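Local coordinates for protein protease (Helicobacter pylori, PDB 5EUF) that is a zinc-dependent M16-family protease that probably acts as a virulence factor, cleaving the human junctional adhesion molecule JAM-A and so weakening the gastric epithelial barrier, at residues D169-Q172 and N173-L176; E207-K210 and K211-S215; L334-K338 and K339-T343. All blocks are in the same frame, centred on the assembly; numbering follows the deposited sequence.

Contact 1 of 3, residues D169-Q172 and N173-L176; sequences DDIQ and NWTL
W174 lies side by side with I171, and its indole is laid across the end of helix 168-172. The six-membered ring takes the backbone of I171 on one face: CA of I171 stands 3.6 Å from the ring centroid, 15° off its normal, a CH-pi contact. Beyond it, I171 CG1 meets W174 CZ2 at 3.6 Å and CG2 touches CZ3. The W174 torsion that sets CG anti to its carbonyl carbon (chi1 -72°) turns the indole back onto the I171 backbone. NE1 makes a weak hydrogen bond to the backbone of S49.

N173 turns back to the last helical turn. Its ND2 gives a nearly straight bond to D169 O (2.7 Å, 167°), with the acceptor in the amide plane; its backbone N bonds to D170 O at 3.0 Å. The D170 carboxylate instead reaches S49 and G47. I171 and W174 also pack on V130 of helix 120-139, and the W174 side chain lies about 6 Å from that of zinc ligand H53. This is a helix C-terminus closed by an asparagine side chain, its tryptophan packed on helix 51-58, which carries H53 of the M16 zinc site.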
loop_
_atom_site.group_PDB
_atom_site.type_symbol
_atom_site.label_atom_id
_atom_site.label_comp_id
_atom_site.label_asym_id
_atom_site.label_seq_id
_atom_site.Cartn_x
_atom_site.Cartn_y
_atom_site.Cartn_z
ATOM N N ASP B 169 -0.213 -12.788 -3.195
ATOM C CA ASP B 169 0.048 -13.309 -1.856
ATOM C C ASP B 169 -1.131 -13.065 -0.917
ATOM O O ASP B 169 -1.328 -13.808 0.043
ATOM C CB ASP B 169 1.322 -12.696 -1.272
ATOM C CG ASP B 169 2.581 -13.352 -1.805
ATOM O OD1 ASP B 169 2.498 -14.505 -2.277
ATOM O OD2 ASP B 169 3.654 -12.716 -1.747
ATOM N N ASP B 170 -1.910 -12.025 -1.191
ATOM C CA ASP B 170 -3.139 -11.803 -0.440
ATOM C C ASP B 170 -4.098 -12.947 -0.710
ATOM O O ASP B 170 -4.585 -13.597 0.218
ATOM C CB ASP B 170 -3.778 -10.468 -0.812
ATOM C CG ASP B 170 -3.094 -9.299 -0.152
ATOM O OD1 ASP B 170 -2.000 -9.506 0.409
ATOM O OD2 ASP B 170 -3.642 -8.177 -0.190
ATOM N N ILE B 171 -4.349 -13.185 -1.994
ATOM C CA ILE B 171 -5.179 -14.292 -2.450
ATOM C C ILE B 171 -4.703 -15.609 -1.859
ATOM O O ILE B 171 -5.498 -16.425 -1.400
ATOM C CB ILE B 171 -5.167 -14.404 -3.990
ATOM C CG1 ILE B 171 -5.730 -13.133 -4.629
ATOM C CG2 ILE B 171 -5.947 -15.629 -4.445
ATOM C CD1 ILE B 171 -5.686 -13.135 -6.139
ATOM N N GLN B 172 -3.390 -15.798 -1.856
ATOM C CA GLN B 172 -2.799 -17.048 -1.407
ATOM C C GLN B 172 -2.934 -17.240 0.101
ATOM O O GLN B 172 -2.888 -18.366 0.592
ATOM C CB GLN B 172 -1.325 -17.104 -1.813
ATOM C CG GLN B 172 -0.823 -18.504 -2.102
ATOM C CD GLN B 172 -1.507 -19.123 -3.303
ATOM O OE1 GLN B 172 -1.951 -18.417 -4.208
ATOM N NE2 GLN B 172 -1.601 -20.449 -3.314
ATOM N N ASN B 173 -3.110 -16.146 0.834
ATOM C CA ASN B 173 -3.151 -16.219 2.291
ATOM C C ASN B 173 -4.521 -15.934 2.900
ATOM O O ASN B 173 -4.631 -15.692 4.103
ATOM C CB ASN B 173 -2.123 -15.261 2.889
ATOM C CG ASN B 173 -0.713 -15.800 2.807
ATOM O OD1 ASN B 173 -0.245 -16.477 3.723
ATOM N ND2 ASN B 173 -0.027 -15.507 1.708
ATOM N N TRP B 174 -5.558 -15.961 2.071
ATOM C CA TRP B 174 -6.923 -15.829 2.567
ATOM C C TRP B 174 -7.249 -16.963 3.525
ATOM O O TRP B 174 -6.698 -18.057 3.413
ATOM C CB TRP B 174 -7.932 -15.830 1.418
ATOM C CG TRP B 174 -7.942 -14.588 0.582
ATOM C CD1 TRP B 174 -7.541 -13.339 0.953
ATOM C CD2 TRP B 174 -8.381 -14.482 -0.777
ATOM N NE1 TRP B 174 -7.702 -12.459 -0.091
ATOM C CE2 TRP B 174 -8.217 -13.137 -1.165
ATOM C CE3 TRP B 174 -8.897 -15.394 -1.704
ATOM C CZ2 TRP B 174 -8.550 -12.682 -2.440
ATOM C CZ3 TRP B 174 -9.229 -14.940 -2.968
ATOM C CH2 TRP B 174 -9.054 -13.597 -3.324
ATOM N N THR B 175 -8.143 -16.696 4.470
ATOM C CA THR B 175 -8.698 -17.753 5.304
ATOM C C THR B 175 -10.216 -17.724 5.196
ATOM O O THR B 175 -10.799 -16.700 4.843
ATOM C CB THR B 175 -8.278 -17.617 6.782
ATOM O OG1 THR B 175 -8.828 -16.415 7.333
ATOM C CG2 THR B 175 -6.764 -17.592 6.914
ATOM N N LEU B 176 -10.849 -18.853 5.493
ATOM C CA LEU B 176 -12.302 -18.943 5.471
ATOM C C LEU B 176 -12.907 -17.954 6.463
ATOM O O LEU B 176 -13.957 -17.365 6.207
ATOM C CB LEU B 176 -12.758 -20.368 5.789
ATOM C CG LEU B 176 -14.262 -20.635 5.723
ATOM C CD1 LEU B 176 -14.791 -20.366 4.322
ATOM C CD2 LEU B 176 -14.569 -22.060 6.155
#

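Contact 2 of 3, residues E207-K210 and K211-S215; sequences ELTK and KHFES
H212 ND1 donates to L208 O at 2.8 Å, with an N-H...O angle of 157°. The carbonyl oxygen lies near the imidazole plane, at the ring edge, so the bond fixes the rotation of the ring. With chi1 at -63° CG sits beside the backbone N, and the ring reaches back to the previous turn. L208 O also receives a weak bond from H212 N, so one carbonyl is approached by both the backbone and the side chain of the same residue.

Backbone bonds in the closing turns of helix 202-213 include F213 N to T209 O at 2.7 Å, K211 N to E207 O at 3.0 Å, and weak ones from H212 N to T209 O and from E214 N to K210 O. A water donates to E214 OE1 at 3.2 Å and, weakly, to K210 O. The extended K210 chain leaves NZ 5.3 Å from E214 OE2, close enough that the opposite charges may attract, though not a salt bridge.

Apolar contact follows on the buried side. The methyl CG2 of T209 meets the F213 ring at CD2, 3.6 Å away, the two side chains crossing at a slant, while T209 OG1 bonds back to V205 O. Helix 102-113 covers this face: T209 packs on L106, F213 on M113, and H212 on E107. F213 O accepts a bond from N15. Taken together these are the final turns of an amphipathic helix, its buried flank laid on helix 102-113 and its lysines turned outward.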
loop_
_atom_site.group_PDB
_atom_site.type_symbol
_atom_site.label_atom_id
_atom_site.label_comp_id
_atom_site.label_asym_id
_atom_site.label_seq_id
_atom_site.Cartn_x
_atom_site.Cartn_y
_atom_site.Cartn_z
ATOM N N GLU B 207 -44.027 -5.469 -3.089
ATOM C CA GLU B 207 -44.620 -6.530 -2.279
ATOM C C GLU B 207 -43.878 -7.855 -2.452
ATOM O O GLU B 207 -43.843 -8.675 -1.533
ATOM C CB GLU B 207 -46.107 -6.713 -2.615
ATOM C CG GLU B 207 -46.391 -7.356 -3.964
ATOM C CD GLU B 207 -47.850 -7.746 -4.131
ATOM O OE1 GLU B 207 -48.652 -7.468 -3.213
ATOM O OE2 GLU B 207 -48.193 -8.332 -5.178
ATOM N N LEU B 208 -43.278 -8.060 -3.620
ATOM C CA LEU B 208 -42.522 -9.282 -3.871
ATOM C C LEU B 208 -41.142 -9.208 -3.229
ATOM O O LEU B 208 -40.611 -10.215 -2.761
ATOM C CB LEU B 208 -42.400 -9.548 -5.373
ATOM C CG LEU B 208 -43.298 -10.663 -5.918
ATOM C CD1 LEU B 208 -44.756 -10.404 -5.571
ATOM C CD2 LEU B 208 -43.121 -10.818 -7.418
ATOM N N THR B 209 -40.563 -8.014 -3.206
ATOM C CA THR B 209 -39.288 -7.814 -2.533
ATOM C C THR B 209 -39.489 -7.878 -1.021
ATOM O O THR B 209 -38.694 -8.489 -0.306
ATOM C CB THR B 209 -38.644 -6.476 -2.922
ATOM O OG1 THR B 209 -38.289 -6.510 -4.309
ATOM C CG2 THR B 209 -37.393 -6.232 -2.100
ATOM N N LYS B 210 -40.564 -7.255 -0.543
ATOM C CA LYS B 210 -40.936 -7.342 0.865
ATOM C C LYS B 210 -41.165 -8.791 1.262
ATOM O O LYS B 210 -40.875 -9.191 2.387
ATOM C CB LYS B 210 -42.194 -6.521 1.154
ATOM C CG LYS B 210 -41.975 -5.019 1.212
ATOM C CD LYS B 210 -43.263 -4.303 1.596
ATOM C CE LYS B 210 -43.074 -2.795 1.632
ATOM N NZ LYS B 210 -44.316 -2.086 2.050
ATOM N N LYS B 211 -41.689 -9.575 0.328
ATOM C CA LYS B 211 -41.942 -10.988 0.572
ATOM C C LYS B 211 -40.650 -11.745 0.876
ATOM O O LYS B 211 -40.606 -12.564 1.792
ATOM C CB LYS B 211 -42.653 -11.620 -0.628
ATOM C CG LYS B 211 -42.786 -13.132 -0.540
ATOM C CD LYS B 211 -43.656 -13.695 -1.652
ATOM C CE LYS B 211 -43.848 -15.198 -1.489
ATOM N NZ LYS B 211 -44.745 -15.775 -2.533
ATOM N N HIS B 212 -39.595 -11.456 0.123
ATOM C CA HIS B 212 -38.370 -12.245 0.222
ATOM C C HIS B 212 -37.264 -11.595 1.054
ATOM O O HIS B 212 -36.353 -12.282 1.515
ATOM C CB HIS B 212 -37.836 -12.550 -1.179
ATOM C CG HIS B 212 -38.761 -13.385 -2.008
ATOM N ND1 HIS B 212 -39.697 -12.836 -2.858
ATOM C CD2 HIS B 212 -38.900 -14.727 -2.110
ATOM C CE1 HIS B 212 -40.369 -13.806 -3.453
ATOM N NE2 HIS B 212 -39.905 -14.963 -3.016
ATOM N N PHE B 213 -37.339 -10.286 1.257
ATOM C CA PHE B 213 -36.215 -9.576 1.858
ATOM C C PHE B 213 -36.514 -8.889 3.192
ATOM O O PHE B 213 -35.598 -8.625 3.968
ATOM C CB PHE B 213 -35.676 -8.543 0.864
ATOM C CG PHE B 213 -35.077 -9.150 -0.374
ATOM C CD1 PHE B 213 -33.727 -9.461 -0.425
ATOM C CD2 PHE B 213 -35.862 -9.416 -1.483
ATOM C CE1 PHE B 213 -33.169 -10.022 -1.561
ATOM C CE2 PHE B 213 -35.311 -9.977 -2.622
ATOM C CZ PHE B 213 -33.961 -10.280 -2.661
ATOM N N GLU B 214 -37.783 -8.600 3.463
ATOM C CA GLU B 214 -38.140 -7.837 4.656
ATOM C C GLU B 214 -37.792 -8.576 5.947
ATOM O O GLU B 214 -37.508 -7.952 6.971
ATOM C CB GLU B 214 -39.632 -7.493 4.644
ATOM C CG GLU B 214 -40.047 -6.478 5.696
ATOM C CD GLU B 214 -41.540 -6.212 5.693
ATOM O OE1 GLU B 214 -42.323 -7.185 5.633
ATOM O OE2 GLU B 214 -41.928 -5.026 5.747
ATOM N N SER B 215 -37.802 -9.904 5.890
ATOM C CA SER B 215 -37.571 -10.720 7.077
ATOM C C SER B 215 -36.093 -11.050 7.294
ATOM O O SER B 215 -35.729 -11.641 8.310
ATOM C CB SER B 215 -38.387 -12.011 6.990
ATOM O OG SER B 215 -38.373 -12.533 5.673
HETATM O O HOH W 1 -43.900 -9.124 3.577
#

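Contact 3 of 3, residues L334-K338 and K339-T343; sequences LEKLK and KGEIT
A Schellman motif ends helix 323-338, with G340 the first residue to leave helical angles and carrying the positive phi (94°). Two bonds run back into the last turn: G340 N to L337 O at 2.7 Å, the donor standing above the carbonyl plane, and a weak one from E341 N to K336 O at 3.5 Å. K339 N still makes a helical bond to E335 O, and the side chain of K339 follows it, its CG 3.3 Å from the same E335 O. At the backbone angles of G340 a beta carbon would collide with the carbonyl oxygen of K339, so the positive phi suits a residue without one.

The reversal carries E341 across K336, the two side chains meeting at about a right angle. With CG anti to the backbone N (chi1 171°), the extended K336 chain passes alongside the E341 carboxylate. E341 OE2 rests against the methylenes of the lysine, 3.2 Å from K336 CG and 3.4 Å from CE, while NZ stays 4.7 Å from OE2, so any attraction of the opposite charges is at a distance, without a salt bridge. K336 also makes a cation-pi contact with W283.

E341 is the centre of an inverse gamma turn, and with the Schellman turn it leads the chain toward helix 344-361, where T343 sits as N-cap and its OG1 bonds to E346 N. On the buried side the I342 side chain leans back to the helix, its CD1 meeting L337 CD1 at 3.6 Å. Helix 396-406 covers this pair: L337 packs on A403, I342 on V396, L399 and V400.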
loop_
_atom_site.group_PDB
_atom_site.type_symbol
_atom_site.label_atom_id
_atom_site.label_comp_id
_atom_site.label_asym_id
_atom_site.label_seq_id
_atom_site.Cartn_x
_atom_site.Cartn_y
_atom_site.Cartn_z
ATOM N N LEU B 334 -2.756 16.911 -25.411
ATOM C CA LEU B 334 -3.258 17.566 -24.208
ATOM C C LEU B 334 -2.824 19.026 -24.142
ATOM O O LEU B 334 -3.575 19.881 -23.671
ATOM C CB LEU B 334 -2.786 16.824 -22.956
ATOM C CG LEU B 334 -3.272 15.381 -22.814
ATOM C CD1 LEU B 334 -2.928 14.831 -21.440
ATOM C CD2 LEU B 334 -4.766 15.286 -23.082
ATOM N N GLU B 335 -1.611 19.308 -24.608
ATOM C CA GLU B 335 -1.130 20.683 -24.678
ATOM C C GLU B 335 -1.939 21.441 -25.721
ATOM O O GLU B 335 -2.351 22.579 -25.493
ATOM C CB GLU B 335 0.364 20.729 -25.009
ATOM C CG GLU B 335 1.263 20.201 -23.897
ATOM C CD GLU B 335 2.713 20.060 -24.330
ATOM O OE1 GLU B 335 3.561 19.704 -23.483
ATOM O OE2 GLU B 335 3.006 20.303 -25.521
ATOM N N LYS B 336 -2.169 20.793 -26.859
ATOM C CA LYS B 336 -3.020 21.341 -27.911
ATOM C C LYS B 336 -4.436 21.567 -27.386
ATOM O O LYS B 336 -5.071 22.578 -27.691
ATOM C CB LYS B 336 -3.043 20.408 -29.124
ATOM C CG LYS B 336 -4.062 20.790 -30.180
ATOM C CD LYS B 336 -4.285 19.667 -31.181
ATOM C CE LYS B 336 -5.427 20.001 -32.135
ATOM N NZ LYS B 336 -5.814 18.836 -32.980
ATOM N N LEU B 337 -4.920 20.617 -26.592
ATOM C CA LEU B 337 -6.222 20.740 -25.944
ATOM C C LEU B 337 -6.245 21.910 -24.966
ATOM O O LEU B 337 -7.143 22.747 -25.011
ATOM C CB LEU B 337 -6.582 19.445 -25.216
ATOM C CG LEU B 337 -7.739 19.525 -24.216
ATOM C CD1 LEU B 337 -9.035 19.892 -24.913
ATOM C CD2 LEU B 337 -7.890 18.212 -23.464
ATOM N N LYS B 338 -5.248 21.966 -24.087
ATOM C CA LYS B 338 -5.182 23.009 -23.069
ATOM C C LYS B 338 -5.036 24.404 -23.678
ATOM O O LYS B 338 -5.340 25.404 -23.027
ATOM C CB LYS B 338 -4.032 22.734 -22.095
ATOM C CG LYS B 338 -4.328 21.617 -21.106
ATOM C CD LYS B 338 -3.260 21.504 -20.029
ATOM C CE LYS B 338 -1.965 20.934 -20.577
ATOM N NZ LYS B 338 -0.966 20.719 -19.494
ATOM N N LYS B 339 -4.579 24.470 -24.925
ATOM C CA LYS B 339 -4.519 25.739 -25.646
ATOM C C LYS B 339 -5.922 26.191 -26.047
ATOM O O LYS B 339 -6.128 27.341 -26.433
ATOM C CB LYS B 339 -3.623 25.626 -26.882
ATOM C CG LYS B 339 -2.129 25.634 -26.580
ATOM C CD LYS B 339 -1.305 25.480 -27.852
ATOM C CE LYS B 339 0.192 25.517 -27.565
ATOM N NZ LYS B 339 0.657 26.867 -27.135
ATOM N N GLY B 340 -6.883 25.276 -25.953
ATOM C CA GLY B 340 -8.272 25.592 -26.235
ATOM C C GLY B 340 -8.680 25.296 -27.664
ATOM O O GLY B 340 -9.652 25.861 -28.167
ATOM N N GLU B 341 -7.942 24.407 -28.320
ATOM C CA GLU B 341 -8.209 24.086 -29.716
ATOM C C GLU B 341 -9.264 22.995 -29.860
ATOM O O GLU B 341 -8.954 21.857 -30.218
ATOM C CB GLU B 341 -6.920 23.669 -30.429
ATOM C CG GLU B 341 -5.910 24.798 -30.576
ATOM C CD GLU B 341 -4.738 24.424 -31.462
ATOM O OE1 GLU B 341 -3.786 25.227 -31.563
ATOM O OE2 GLU B 341 -4.772 23.329 -32.062
ATOM N N ILE B 342 -10.511 23.352 -29.567
ATOM C CA ILE B 342 -11.650 22.483 -29.839
ATOM C C ILE B 342 -12.645 23.201 -30.739
ATOM O O ILE B 342 -13.163 24.258 -30.379
ATOM C CB ILE B 342 -12.372 22.053 -28.560
ATOM C CG1 ILE B 342 -11.375 21.633 -27.482
ATOM C CG2 ILE B 342 -13.350 20.931 -28.863
ATOM C CD1 ILE B 342 -12.029 21.347 -26.151
ATOM N N THR B 343 -12.914 22.628 -31.906
ATOM C CA THR B 343 -13.838 23.245 -32.851
ATOM C C THR B 343 -15.269 23.167 -32.345
ATOM O O THR B 343 -15.618 22.264 -31.580
ATOM C CB THR B 343 -13.775 22.579 -34.234
ATOM O OG1 THR B 343 -14.482 21.332 -34.201
ATOM C CG2 THR B 343 -12.331 22.343 -34.653
#

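In the fold
The three contacts follow one another along the chain, each at the end of a helix, and none touches another. Contact 1 is the one near the catalytic zinc: the W174 side chain lies about 10 Å from a bound zinc ion, and that of I171 about 7 Å from the side chain of zinc ligand E133. D169, D170 and N173 also meet the second subunit, whereas contacts 2 and 3 touch no other chain of the assembly and lie away from the annotated sites. Centres of contacts 1 and 2 are 35 Å apart, those of 1 and 3 47 Å, and those of 2 and 3 54 Å; contact 3 lies across the chain's centre from both others.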